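Local structure of chromosomal replication initiator protein DnaA (Helicobacter pylori, 2WP0) at residues F47-Q52 and V85-A90. The protein plays an essential part in starting and regulating chromosomal replication, probably binding the replication origin in its ATP-bound form to build the initiation complex. Sequence-based numbering, arbitrary orientation.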
# COMPACT_ATOMS: atom_id res chain seq x y z
N PHE D 47 -16.76 17.80 35.04
CA PHE D 47 -16.44 16.46 35.53
C PHE D 47 -14.96 16.20 35.34
O PHE D 47 -14.31 16.78 34.46
CB PHE D 47 -17.24 15.39 34.79
CG PHE D 47 -18.68 15.68 34.70
CD1 PHE D 47 -19.21 16.32 33.60
CD2 PHE D 47 -19.53 15.37 35.75
CE1 PHE D 47 -20.56 16.62 33.52
CE2 PHE D 47 -20.87 15.67 35.68
CZ PHE D 47 -21.39 16.30 34.56
N TYR D 48 -14.44 15.31 36.17
CA TYR D 48 -13.09 14.82 36.01
C TYR D 48 -13.13 13.41 35.44
O TYR D 48 -14.01 12.62 35.76
CB TYR D 48 -12.37 14.81 37.35
CG TYR D 48 -11.85 16.17 37.78
CD1 TYR D 48 -11.01 16.91 36.95
CD2 TYR D 48 -12.18 16.70 39.02
CE1 TYR D 48 -10.51 18.15 37.34
CE2 TYR D 48 -11.69 17.94 39.43
CZ TYR D 48 -10.86 18.66 38.58
OH TYR D 48 -10.37 19.88 38.99
N ALA D 49 -12.20 13.12 34.55
CA ALA D 49 -11.93 11.76 34.13
C ALA D 49 -10.48 11.45 34.51
O ALA D 49 -9.62 12.33 34.48
CB ALA D 49 -12.14 11.61 32.63
N PRO D 50 -10.22 10.20 34.86
CA PRO D 50 -8.92 9.80 35.42
C PRO D 50 -7.79 10.17 34.48
O PRO D 50 -6.74 10.61 34.93
CB PRO D 50 -9.03 8.28 35.49
CG PRO D 50 -10.49 7.99 35.41
CD PRO D 50 -11.09 9.05 34.58
N ASN D 51 -8.01 9.98 33.19
CA ASN D 51 -6.96 10.24 32.23
C ASN D 51 -7.44 10.92 30.94
O ASN D 51 -8.64 11.17 30.75
CB ASN D 51 -6.25 8.94 31.89
CG ASN D 51 -7.20 7.90 31.38
OD1 ASN D 51 -7.79 8.05 30.31
ND2 ASN D 51 -7.38 6.83 32.14
N GLN D 52 -6.48 11.21 30.07
CA GLN D 52 -6.74 11.97 28.85
C GLN D 52 -7.60 11.27 27.80
O GLN D 52 -8.53 11.88 27.25
CB GLN D 52 -5.43 12.41 28.22
CG GLN D 52 -5.59 13.38 27.07
CD GLN D 52 -6.36 14.63 27.46
OE1 GLN D 52 -5.96 15.36 28.37
NE2 GLN D 52 -7.46 14.88 26.76
N VAL D 85 -21.42 20.95 29.23
CA VAL D 85 -20.60 20.02 29.99
C VAL D 85 -19.14 20.15 29.59
O VAL D 85 -18.81 20.28 28.40
CB VAL D 85 -21.06 18.56 29.83
CG1 VAL D 85 -22.49 18.39 30.32
CG2 VAL D 85 -20.94 18.12 28.39
N ARG D 86 -18.27 20.13 30.60
CA ARG D 86 -16.84 20.17 30.37
C ARG D 86 -16.21 19.11 31.25
O ARG D 86 -16.25 19.21 32.47
CB ARG D 86 -16.27 21.54 30.73
CG ARG D 86 -14.76 21.66 30.50
CD ARG D 86 -14.47 22.34 29.15
NE ARG D 86 -15.16 23.61 29.01
CZ ARG D 86 -15.24 24.33 27.89
NH1 ARG D 86 -14.64 23.90 26.78
NH2 ARG D 86 -15.91 25.49 27.87
N ILE D 87 -15.64 18.08 30.63
CA ILE D 87 -14.89 17.09 31.39
C ILE D 87 -13.37 17.25 31.23
O ILE D 87 -12.89 17.68 30.17
CB ILE D 87 -15.34 15.66 31.07
CG1 ILE D 87 -14.13 14.76 30.95
CG2 ILE D 87 -16.16 15.63 29.80
CD1 ILE D 87 -14.45 13.33 31.19
N GLU D 88 -12.62 16.93 32.28
CA GLU D 88 -11.19 17.17 32.31
C GLU D 88 -10.44 16.01 32.92
O GLU D 88 -11.06 15.07 33.41
CB GLU D 88 -10.89 18.40 33.14
CG GLU D 88 -11.19 19.73 32.48
CD GLU D 88 -11.17 20.88 33.47
OE1 GLU D 88 -11.93 20.81 34.47
OE2 GLU D 88 -10.40 21.84 33.28
N VAL D 89 -9.11 16.08 32.91
CA VAL D 89 -8.28 15.11 33.65
C VAL D 89 -8.00 15.65 35.07
O VAL D 89 -8.14 16.85 35.32
CB VAL D 89 -6.95 14.78 32.90
CG1 VAL D 89 -6.28 13.55 33.49
CG2 VAL D 89 -7.21 14.56 31.42
N ALA D 90 -7.58 14.77 35.97
CA ALA D 90 -7.63 15.05 37.41
C ALA D 90 -6.57 15.99 38.05
O ALA D 90 -6.92 17.05 38.57
CB ALA D 90 -7.76 13.75 38.19
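F47 bonds through both its backbone N and O to segment 85-90, reaching the residues on either side of its partner I87. F47 N donates to R86 O at 3.0 Å, and F47 O accepts from E88 N at 2.8 Å; a third bond, from A49 N to E88 O, continues the pattern, though its modelled length is doubtful. This alternation marks two parallel strands, the pair of a beta-alpha-beta unit in DnaA domain I, the part thought to serve oligomerization and the binding of regulators. Helix 52-71 makes the crossover, and strand 44-49 lies in the middle of a small mixed sheet, where Y48 also shares backbone hydrogen bonding with K34 on its other flank. The axes of 47-49 and 85-89 diverge by 36°.

F47, A49, I87 and V89 direct their side chains to one face. There F47 CB lies 4.2 Å from I87 CB, while the F47 ring, with CG beside its own backbone N (chi1 -49°), offers its edge, CE1, to V85 CG1 at 4.1 Å. I87 also touches C55 and T59, and V85 touches K67 and L70, so the crossover helix packs against this side. On the reverse face are Y48 and E88: E88 O lies in the plane of the tyrosine ring, at its edge, and CD1 approaches E88 CB to 4.1 Å.

Beyond A49 the chain turns into the helix, and N51 occupies the N-cap position, its OD1 accepting from L54 N. V89 packs against this turn with both branches. CG1, anti to the backbone N (chi1 -166°), lies 3.6 Å from N51 CA. The bent Q52 side chain crosses V89 at about a right angle; its NE2 bonds to T56 OG1, and its OE1 sits 3.4 Å from V89 CG2.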